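Predicted protein (Acinetobacter sp. RUH2624, PDB 4MEA) hydrolyses epoxides as a secreted Cif-type virulence factor built on the alpha/beta-hydrolase fold. Local coordinates at residues A[15-18]-A[19-23]; A[197-200]-A[201-204]; A[204-207]-A[208-212]; A[226-229]-A[230-233]. All coordinates share one frame; numbering follows the deposited sequence. Where two conformers were deposited one is given.

In the fold
From the N terminus, interaction 1 comes first, on helix 13-25, ahead of the main sheet. Interaction 2 starts helix 200-211, interaction 3 continues that helix, and interaction 4 turns the chain from helix 220-227 toward helix 233-244. Each contact closes only a local turn. They run in series, except that interactions 2 and 3 overlap at Phe-204; none crosses another. In space interactions 1, 2 and 4 touch one another, while interaction 3 touches 4 but not 1: Ser-16 hydrogen-bonds Asn-201, Phe-20 packs on Ile-227 and Ser-231, and Phe-204 meets Ile-227 and Tyr-230. The N-terminal helix is tied to the helices inserted between strands 151-157 and 267-272, the position of the cap in alpha/beta-hydrolase epoxide hydrolases.

Interaction 1 of 4, residues A[15-18]-A[19-23]; sequences VSQQ and MFNKV
Met-19 donates its N-H to Val-15 O at 3.2 Å, the first of four i to i+4 backbone bonds that identify 15-18 and 19-23 as consecutive turns of one helix. Its CB and CG brush the carbonyl oxygens of Val-15 and Ser-16 before the chain leads away toward Ala-224 and Asn-201. Phe-20 N follows, 2.9 Å from Ser-16 O. The same oxygen lies over one face of the Phe-20 ring, 3.3 Å above its plane and displaced toward the rim. Gln-17 OE1 comes to the ring edge instead, in plane and 3.7 Å from Phe-20 CD2, with amide and ring planes 75° apart. Asn-21 is gripped twice by Gln-17. Its N is 2.8 Å from Gln-17 O, and its side-chain OD1 accepts from Gln-17 NE2, also at 2.8 Å. This second bond leaves in the plane of the Gln-17 amide but arrives 42° out of the Asn-21 carbonyl plane. A bend at chi2 (55°) brings the Gln-17 amide round to both neighbours. Lys-22 N makes the fourth of these bonds, to Gln-18 O at 2.9 Å, its extended side chain running off the contact. Ser-16 OG accepts from Asn-201 ND2, anchoring the helix, and Phe-20 packs on Ile-227. Exposed Asn-21 and partly exposed Gln-17, set against buried Ser-16 and Phe-20, are characteristic of an amphipathic helix, here laid against helices 200-211 and 220-227.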
loop_
_atom_site.group_PDB
_atom_site.type_symbol
_atom_site.label_atom_id
_atom_site.label_comp_id
_atom_site.label_asym_id
_atom_site.label_seq_id
_atom_site.Cartn_x
_atom_site.Cartn_y
_atom_site.Cartn_z
ATOM N N VAL A 15 -26.587 -0.853 4.017
ATOM C CA VAL A 15 -26.965 0.094 5.064
ATOM C C VAL A 15 -26.182 1.406 4.886
ATOM O O VAL A 15 -26.759 2.500 4.924
ATOM C CB VAL A 15 -26.763 -0.522 6.477
ATOM C CG1 VAL A 15 -26.895 0.527 7.559
ATOM C CG2 VAL A 15 -27.750 -1.673 6.705
ATOM N N SER A 16 -24.876 1.300 4.654
ATOM C CA SER A 16 -24.071 2.481 4.336
ATOM C C SER A 16 -24.605 3.258 3.126
ATOM O O SER A 16 -24.631 4.488 3.135
ATOM C CB SER A 16 -22.614 2.089 4.090
ATOM O OG SER A 16 -22.034 1.579 5.275
ATOM N N GLN A 17 -25.013 2.544 2.080
ATOM C CA GLN A 17 -25.528 3.199 0.881
ATOM C C GLN A 17 -26.776 4.047 1.199
ATOM O O GLN A 17 -26.966 5.127 0.632
ATOM C CB GLN A 17 -25.830 2.172 -0.214
ATOM C CG GLN A 17 -26.279 2.787 -1.551
ATOM C CD GLN A 17 -25.280 3.801 -2.091
ATOM O OE1 GLN A 17 -24.102 3.500 -2.257
ATOM N NE2 GLN A 17 -25.751 5.014 -2.354
ATOM N N GLN A 18 -27.610 3.566 2.118
ATOM C CA GLN A 18 -28.795 4.317 2.551
ATOM C C GLN A 18 -28.388 5.584 3.305
ATOM O O GLN A 18 -29.038 6.625 3.185
ATOM C CB GLN A 18 -29.714 3.449 3.423
ATOM C CG GLN A 18 -30.327 2.253 2.709
ATOM C CD GLN A 18 -30.844 1.198 3.679
ATOM O OE1 GLN A 18 -31.093 1.480 4.854
ATOM N NE2 GLN A 18 -30.993 -0.030 3.192
ATOM N N MET A 19 -27.315 5.491 4.086
ATOM C CA MET A 19 -26.713 6.675 4.703
ATOM C C MET A 19 -26.299 7.690 3.627
ATOM O O MET A 19 -26.606 8.880 3.737
ATOM C CB MET A 19 -25.492 6.295 5.562
ATOM C CG MET A 19 -25.796 5.360 6.734
ATOM S SD MET A 19 -24.334 4.979 7.762
ATOM C CE MET A 19 -24.216 6.451 8.782
ATOM N N PHE A 20 -25.601 7.215 2.596
ATOM C CA PHE A 20 -25.146 8.079 1.510
ATOM C C PHE A 20 -26.345 8.720 0.809
ATOM O O PHE A 20 -26.321 9.907 0.485
ATOM C CB PHE A 20 -24.315 7.299 0.475
ATOM C CG PHE A 20 -23.077 6.629 1.038
ATOM C CD1 PHE A 20 -22.437 7.134 2.159
ATOM C CD2 PHE A 20 -22.560 5.487 0.433
ATOM C CE1 PHE A 20 -21.296 6.520 2.666
ATOM C CE2 PHE A 20 -21.415 4.856 0.939
ATOM C CZ PHE A 20 -20.786 5.376 2.055
ATOM N N ASN A 21 -27.387 7.929 0.570
ATOM C CA ASN A 21 -28.589 8.427 -0.101
ATOM C C ASN A 21 -29.285 9.504 0.708
ATOM O O ASN A 21 -29.837 10.459 0.152
ATOM C CB ASN A 21 -29.584 7.301 -0.351
ATOM C CG ASN A 21 -29.094 6.297 -1.364
ATOM O OD1 ASN A 21 -28.135 6.541 -2.095
ATOM N ND2 ASN A 21 -29.769 5.155 -1.421
ATOM N N LYS A 22 -29.287 9.325 2.025
ATOM C CA LYS A 22 -29.864 10.306 2.930
ATOM C C LYS A 22 -29.076 11.616 2.914
ATOM O O LYS A 22 -29.659 12.705 2.948
ATOM C CB LYS A 22 -29.932 9.744 4.354
ATOM C CG LYS A 22 -30.374 10.747 5.409
ATOM C CD LYS A 22 -30.375 10.129 6.801
ATOM C CE LYS A 22 -30.765 11.142 7.866
ATOM N NZ LYS A 22 -30.719 10.544 9.231
ATOM N N VAL A 23 -27.749 11.512 2.873
ATOM C CA VAL A 23 -26.906 12.700 2.784
ATOM C C VAL A 23 -27.280 13.490 1.537
ATOM O O VAL A 23 -27.515 14.703 1.591
ATOM C CB VAL A 23 -25.396 12.334 2.756
ATOM C CG1 VAL A 23 -24.564 13.524 2.312
ATOM C CG2 VAL A 23 -24.934 11.820 4.139
#

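Interaction 2 of 4, residues A[197-200]-A[201-204]; sequences ANDP and NLFF
The backbone of Asp-199 is extended (phi -157°), breaking helix 191-198 from helix 200-211, whose first turn is secured by the bond from Phe-204 N to Pro-200 O at 2.9 Å and a weak one from Phe-203 N to Asp-199 O at 3.3 Å. With CG anti to the backbone N (chi1 -165°), the carboxylate of Asp-199 reaches the first turn, its OD1 accepting from Leu-202 N at 3.1 Å. The donor stands well above the carboxylate plane, 63° out of it. The carboxylate also rests against the first carbon of the Leu-202 side chain, with Asp-199 CG 3.3 Å from Leu-202 CB, and the two side chains cross at about a right angle. A water extends the grip: it donates to Asp-199 OD1 at 2.6 Å and accepts from Asn-201 N at 2.7 Å. This is an N-cap, in which one carboxylate oxygen serves two early backbone N-H groups of the helix, one directly and one through the water. The negative charge probably also interacts favourably with the positive end of the helix dipole. Pro-200, the first residue after the cap, has no N-H that would need a partner. Pro-200 O lies at the edge of the Phe-204 ring, in plane and 3.4 Å from Phe-204 CD2, while Phe-203 CD2 sits over the centre of one face of that ring. Asn-201 ND2 hydrogen-bonds Ser-16 OG of helix 13-25, and the side chains of Leu-202 and Phe-203 pack on Lys-194 and Gln-195 of the second subunit.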
loop_
_atom_site.group_PDB
_atom_site.type_symbol
_atom_site.label_atom_id
_atom_site.label_comp_id
_atom_site.label_asym_id
_atom_site.label_seq_id
_atom_site.Cartn_x
_atom_site.Cartn_y
_atom_site.Cartn_z
ATOM N N ALA A 197 -15.035 0.745 -4.042
ATOM C CA ALA A 197 -16.421 0.929 -4.481
ATOM C C ALA A 197 -17.348 -0.111 -3.861
ATOM O O ALA A 197 -18.538 0.149 -3.658
ATOM C CB ALA A 197 -16.535 0.899 -6.025
ATOM N N ASN A 198 -16.816 -1.295 -3.567
ATOM C CA ASN A 198 -17.639 -2.335 -2.950
ATOM C C ASN A 198 -18.114 -1.970 -1.545
ATOM O O ASN A 198 -19.204 -2.368 -1.122
ATOM C CB ASN A 198 -16.924 -3.694 -2.935
ATOM C CG ASN A 198 -17.725 -4.761 -2.196
ATOM O OD1 ASN A 198 -17.504 -5.016 -1.005
ATOM N ND2 ASN A 198 -18.673 -5.377 -2.897
ATOM N N ASP A 199 -17.294 -1.224 -0.813
ATOM C CA ASP A 199 -17.672 -0.795 0.535
ATOM C C ASP A 199 -16.886 0.457 0.908
ATOM O O ASP A 199 -15.893 0.376 1.623
ATOM C CB ASP A 199 -17.406 -1.913 1.549
ATOM C CG ASP A 199 -18.098 -1.676 2.884
ATOM O OD1 ASP A 199 -18.492 -0.527 3.168
ATOM O OD2 ASP A 199 -18.235 -2.648 3.660
ATOM N N PRO A 200 -17.318 1.623 0.395
ATOM C CA PRO A 200 -16.580 2.869 0.650
ATOM C C PRO A 200 -16.588 3.245 2.129
ATOM O O PRO A 200 -15.592 3.756 2.628
ATOM C CB PRO A 200 -17.351 3.917 -0.167
ATOM C CG PRO A 200 -18.090 3.123 -1.218
ATOM C CD PRO A 200 -18.435 1.815 -0.548
ATOM N N ASN A 201 -17.699 3.010 2.817
ATOM C CA ASN A 201 -17.766 3.332 4.244
ATOM C C ASN A 201 -16.703 2.570 5.052
ATOM O O ASN A 201 -16.064 3.134 5.946
ATOM C CB ASN A 201 -19.177 3.081 4.803
ATOM C CG ASN A 201 -19.466 3.901 6.051
ATOM O OD1 ASN A 201 -18.681 4.768 6.428
ATOM N ND2 ASN A 201 -20.592 3.624 6.699
ATOM N N LEU A 202 -16.504 1.299 4.722
ATOM C CA LEU A 202 -15.508 0.479 5.408
ATOM C C LEU A 202 -14.109 1.053 5.223
ATOM O O LEU A 202 -13.391 1.294 6.203
ATOM C CB LEU A 202 -15.553 -0.973 4.897
ATOM C CG LEU A 202 -14.426 -1.924 5.319
ATOM C CD1 LEU A 202 -14.425 -2.115 6.833
ATOM C CD2 LEU A 202 -14.566 -3.277 4.609
ATOM N N PHE A 203 -13.713 1.269 3.970
ATOM C CA PHE A 203 -12.367 1.777 3.703
ATOM C C PHE A 203 -12.118 3.169 4.277
ATOM O O PHE A 203 -11.132 3.385 4.985
ATOM C CB PHE A 203 -12.018 1.791 2.205
ATOM C CG PHE A 203 -10.619 2.314 1.932
ATOM C CD1 PHE A 203 -9.525 1.464 2.006
ATOM C CD2 PHE A 203 -10.398 3.663 1.662
ATOM C CE1 PHE A 203 -8.241 1.933 1.792
ATOM C CE2 PHE A 203 -9.111 4.141 1.438
ATOM C CZ PHE A 203 -8.031 3.274 1.503
ATOM N N PHE A 204 -12.988 4.121 3.947
ATOM C CA PHE A 204 -12.779 5.502 4.375
ATOM C C PHE A 204 -12.952 5.738 5.876
ATOM O O PHE A 204 -12.243 6.567 6.456
ATOM C CB PHE A 204 -13.666 6.460 3.575
ATOM C CG PHE A 204 -13.156 6.739 2.180
ATOM C CD1 PHE A 204 -12.117 7.640 1.973
ATOM C CD2 PHE A 204 -13.714 6.105 1.084
ATOM C CE1 PHE A 204 -11.636 7.904 0.684
ATOM C CE2 PHE A 204 -13.247 6.368 -0.207
ATOM C CZ PHE A 204 -12.213 7.269 -0.405
HETATM O O HOH W 1 -19.918 1.490 2.264
#

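Interaction 3 of 4, residues A[204-207]-A[208-212]; sequences FSYF and IKTYA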
loop_
_atom_site.group_PDB
_atom_site.type_symbol
_atom_site.label_atom_id
_atom_site.label_comp_id
_atom_site.label_asym_id
_atom_site.label_seq_id
_atom_site.Cartn_x
_atom_site.Cartn_y
_atom_site.Cartn_z
ATOM N N PHE A 204 -12.988 4.121 3.947
ATOM C CA PHE A 204 -12.779 5.502 4.375
ATOM C C PHE A 204 -12.952 5.738 5.876
ATOM O O PHE A 204 -12.243 6.567 6.456
ATOM C CB PHE A 204 -13.666 6.460 3.575
ATOM C CG PHE A 204 -13.156 6.739 2.180
ATOM C CD1 PHE A 204 -12.117 7.640 1.973
ATOM C CD2 PHE A 204 -13.714 6.105 1.084
ATOM C CE1 PHE A 204 -11.636 7.904 0.684
ATOM C CE2 PHE A 204 -13.247 6.368 -0.207
ATOM C CZ PHE A 204 -12.213 7.269 -0.405
ATOM N N SER A 205 -13.893 5.043 6.513
ATOM C CA SER A 205 -14.023 5.171 7.965
ATOM C C SER A 205 -12.679 4.866 8.630
ATOM O O SER A 205 -12.218 5.610 9.503
ATOM C CB SER A 205 -15.117 4.254 8.524
ATOM O OG SER A 205 -16.413 4.762 8.230
ATOM N N TYR A 206 -12.053 3.772 8.210
ATOM C CA TYR A 206 -10.771 3.371 8.785
ATOM C C TYR A 206 -9.653 4.328 8.348
ATOM O O TYR A 206 -8.884 4.825 9.172
ATOM C CB TYR A 206 -10.432 1.915 8.421
ATOM C CG TYR A 206 -9.218 1.414 9.165
ATOM C CD1 TYR A 206 -9.337 0.890 10.447
ATOM C CD2 TYR A 206 -7.950 1.503 8.599
ATOM C CE1 TYR A 206 -8.226 0.456 11.143
ATOM C CE2 TYR A 206 -6.838 1.073 9.281
ATOM C CZ TYR A 206 -6.981 0.552 10.555
ATOM O OH TYR A 206 -5.860 0.122 11.232
ATOM N N PHE A 207 -9.580 4.598 7.049
ATOM C CA PHE A 207 -8.578 5.512 6.497
ATOM C C PHE A 207 -8.632 6.907 7.148
ATOM O O PHE A 207 -7.614 7.425 7.618
ATOM C CB PHE A 207 -8.784 5.637 4.980
ATOM C CG PHE A 207 -7.755 6.487 4.285
ATOM C CD1 PHE A 207 -6.631 5.910 3.710
ATOM C CD2 PHE A 207 -7.929 7.861 4.179
ATOM C CE1 PHE A 207 -5.684 6.698 3.055
ATOM C CE2 PHE A 207 -6.999 8.658 3.527
ATOM C CZ PHE A 207 -5.869 8.077 2.963
ATOM N N ILE A 208 -9.819 7.513 7.172
ATOM C CA ILE A 208 -9.984 8.852 7.760
ATOM C C ILE A 208 -9.638 8.880 9.264
ATOM O O ILE A 208 -8.897 9.755 9.720
ATOM C CB ILE A 208 -11.416 9.408 7.521
ATOM C CG1 ILE A 208 -11.619 9.754 6.044
ATOM C CG2 ILE A 208 -11.687 10.627 8.397
ATOM C CD1 ILE A 208 -13.084 9.996 5.682
ATOM N N LYS A 209 -10.165 7.934 10.034
ATOM C CA LYS A 209 -9.836 7.891 11.463
ATOM C C LYS A 209 -8.330 7.667 11.705
ATOM O O LYS A 209 -7.751 8.270 12.604
ATOM C CB LYS A 209 -10.676 6.853 12.201
ATOM C CG LYS A 209 -12.048 7.364 12.621
ATOM C CD LYS A 209 -12.777 6.286 13.382
ATOM C CE LYS A 209 -14.014 6.814 14.063
ATOM N NZ LYS A 209 -14.681 5.712 14.803
ATOM N N THR A 210 -7.697 6.833 10.881
ATOM C CA THR A 210 -6.264 6.558 11.018
ATOM C C THR A 210 -5.423 7.825 10.949
ATOM O O THR A 210 -4.495 8.018 11.731
ATOM C CB THR A 210 -5.769 5.575 9.917
ATOM O OG1 THR A 210 -6.276 4.267 10.196
ATOM C CG2 THR A 210 -4.240 5.500 9.897
ATOM N N TYR A 211 -5.753 8.690 10.001
ATOM C CA TYR A 211 -4.917 9.864 9.825
ATOM C C TYR A 211 -5.392 11.043 10.671
ATOM O O TYR A 211 -4.732 12.081 10.716
ATOM C CB TYR A 211 -4.730 10.180 8.340
ATOM C CG TYR A 211 -4.215 8.964 7.600
ATOM C CD1 TYR A 211 -2.914 8.511 7.787
ATOM C CD2 TYR A 211 -5.039 8.244 6.754
ATOM C CE1 TYR A 211 -2.444 7.383 7.129
ATOM C CE2 TYR A 211 -4.580 7.117 6.095
ATOM C CZ TYR A 211 -3.289 6.695 6.286
ATOM O OH TYR A 211 -2.848 5.582 5.620
ATOM N N ALA A 212 -6.488 10.846 11.407
ATOM C CA ALA A 212 -6.927 11.833 12.395
ATOM C C ALA A 212 -6.109 11.765 13.694
ATOM O O ALA A 212 -5.692 10.691 14.127
ATOM C CB ALA A 212 -8.403 11.668 12.702
#
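Tyr-206 and Thr-210 form a tightly packed part of this contact. Thr-210 gives Tyr-206 O two donors, its N and its OG1, each at 2.9 Å, and they approach from opposite faces of the carbonyl plane, OG1 standing 43° out of it. With OG1 beside the backbone N (chi1 -72°), the hydroxyl also lies over one face of the Tyr-206 ring, 3.3 Å above the plane and displaced toward the rim. On the side toward helix 220-227, Ile-208 N donates to Phe-204 O at 2.7 Å, and Ile-208 CD1 reaches 4.2 Å from Phe-204 CB. One of the two modelled conformers of Tyr-211 turns its ring edge to the face of Phe-207, a T-shaped arrangement that is therefore provisional. Lys-209 contrasts with all this: its N is bonded to Ser-205 O at 3.1 Å, but the extended side chain leaves the contact on a partly exposed side. Helix 200-211 lies between two neighbours here, Ser-205 and Ile-208 packing on Leu-223 of helix 220-227, while Tyr-206 meets Phe-188 of the second subunit edge-to-face. Ile-208 O accepts from Trp-306 NE1, in the link between strand 295-300 and helix 307-323.

Interaction 4 of 4, residues A[226-229]-A[230-233]; sequences LIEP and YSTR
Tyr-230 donates its N-H to Ile-227 O at 2.7 Å, an i to i+3 bond that marks a 3-10 turn following helix 220-227, in a part of the chain consistent with the cap of an alpha/beta-hydrolase epoxide hydrolase. The bond is fairly straight (153° at the hydrogen). Glu-228 O accepts twice from Ser-231: from OG at 2.7 Å, and weakly from N at 3.3 Å. Ser-231 OG lies between its own backbone N and carbonyl carbon (chi1 62°), a position from which it folds back on the preceding turn. Pro-229 has no N-H to supply, and its CB packs 4.0 Å from Tyr-230 CD2. The polar ends of the larger side chains find partners outside the turn: Tyr-230 OH bonds to Ser-69 O, and the two carboxylate oxygens of the buried Glu-228 are held separately, OE2 by Tyr-31 OH and OE1 by Gln-30 NE2. Ile-227 and Ser-231 meanwhile touch Phe-20 of helix 13-25. At the ring of Tyr-230, Leu-226 O comes to the edge, near the plane, 3.8 Å from Tyr-230 CD2.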
loop_
_atom_site.group_PDB
_atom_site.type_symbol
_atom_site.label_atom_id
_atom_site.label_comp_id
_atom_site.label_asym_id
_atom_site.label_seq_id
_atom_site.Cartn_x
_atom_site.Cartn_y
_atom_site.Cartn_z
ATOM N N LEU A 226 -18.667 12.768 4.660
ATOM C CA LEU A 226 -17.348 12.824 4.030
ATOM C C LEU A 226 -17.159 11.755 2.952
ATOM O O LEU A 226 -16.421 11.957 1.986
ATOM C CB LEU A 226 -16.241 12.689 5.082
ATOM C CG LEU A 226 -16.189 13.872 6.048
ATOM C CD1 LEU A 226 -15.187 13.627 7.165
ATOM C CD2 LEU A 226 -15.844 15.131 5.264
ATOM N N ILE A 227 -17.828 10.621 3.116
ATOM C CA ILE A 227 -17.600 9.479 2.234
ATOM C C ILE A 227 -18.547 9.440 1.036
ATOM O O ILE A 227 -18.175 8.973 -0.044
ATOM C CB ILE A 227 -17.630 8.157 3.027
ATOM C CG1 ILE A 227 -16.504 8.176 4.068
ATOM C CG2 ILE A 227 -17.492 6.969 2.084
ATOM C CD1 ILE A 227 -16.563 7.050 5.111
ATOM N N GLU A 228 -19.762 9.957 1.215
ATOM C CA GLU A 228 -20.724 10.010 0.117
ATOM C C GLU A 228 -20.121 10.549 -1.181
ATOM O O GLU A 228 -20.440 10.038 -2.264
ATOM C CB GLU A 228 -21.985 10.801 0.513
ATOM C CG GLU A 228 -23.052 10.883 -0.587
ATOM C CD GLU A 228 -22.901 12.099 -1.489
ATOM O OE1 GLU A 228 -22.113 13.012 -1.153
ATOM O OE2 GLU A 228 -23.584 12.144 -2.541
ATOM N N PRO A 229 -19.244 11.571 -1.092
ATOM C CA PRO A 229 -18.680 12.117 -2.337
ATOM C C PRO A 229 -17.706 11.164 -3.030
ATOM O O PRO A 229 -17.350 11.387 -4.191
ATOM C CB PRO A 229 -17.942 13.380 -1.868
ATOM C CG PRO A 229 -18.603 13.748 -0.575
ATOM C CD PRO A 229 -18.914 12.417 0.067
ATOM N N TYR A 230 -17.303 10.107 -2.328
ATOM C CA TYR A 230 -16.330 9.136 -2.845
ATOM C C TYR A 230 -16.943 7.733 -2.898
ATOM O O TYR A 230 -16.247 6.731 -2.727
ATOM C CB TYR A 230 -15.076 9.117 -1.954
ATOM C CG TYR A 230 -14.232 10.359 -2.088
ATOM C CD1 TYR A 230 -13.196 10.423 -3.022
ATOM C CD2 TYR A 230 -14.480 11.480 -1.296
ATOM C CE1 TYR A 230 -12.427 11.572 -3.165
ATOM C CE2 TYR A 230 -13.717 12.633 -1.431
ATOM C CZ TYR A 230 -12.697 12.676 -2.359
ATOM O OH TYR A 230 -11.940 13.818 -2.491
ATOM N N SER A 231 -18.250 7.664 -3.136
ATOM C CA SER A 231 -18.966 6.408 -2.969
ATOM C C SER A 231 -19.281 5.692 -4.279
ATOM O O SER A 231 -19.945 4.657 -4.263
ATOM C CB SER A 231 -20.250 6.628 -2.166
ATOM O OG SER A 231 -21.134 7.520 -2.843
ATOM N N THR A 232 -18.813 6.233 -5.403
ATOM C CA THR A 232 -19.041 5.610 -6.704
ATOM C C THR A 232 -17.737 5.386 -7.466
ATOM O O THR A 232 -16.750 6.091 -7.234
ATOM C CB THR A 232 -20.013 6.455 -7.566
ATOM O OG1 THR A 232 -19.553 7.807 -7.609
ATOM C CG2 THR A 232 -21.415 6.446 -6.958
ATOM N N ARG A 233 -17.733 4.403 -8.372
ATOM C CA ARG A 233 -16.539 4.108 -9.171
ATOM C C ARG A 233 -16.017 5.329 -9.926
ATOM O O ARG A 233 -14.800 5.520 -10.048
ATOM C CB ARG A 233 -16.799 2.981 -10.184
ATOM C CG ARG A 233 -17.340 1.677 -9.620
ATOM C CD ARG A 233 -16.329 0.536 -9.648
ATOM N NE ARG A 233 -15.456 0.477 -10.827
ATOM C CZ ARG A 233 -15.507 -0.462 -11.775
ATOM N NH1 ARG A 233 -16.412 -1.427 -11.725
ATOM N NH2 ARG A 233 -14.645 -0.439 -12.782
#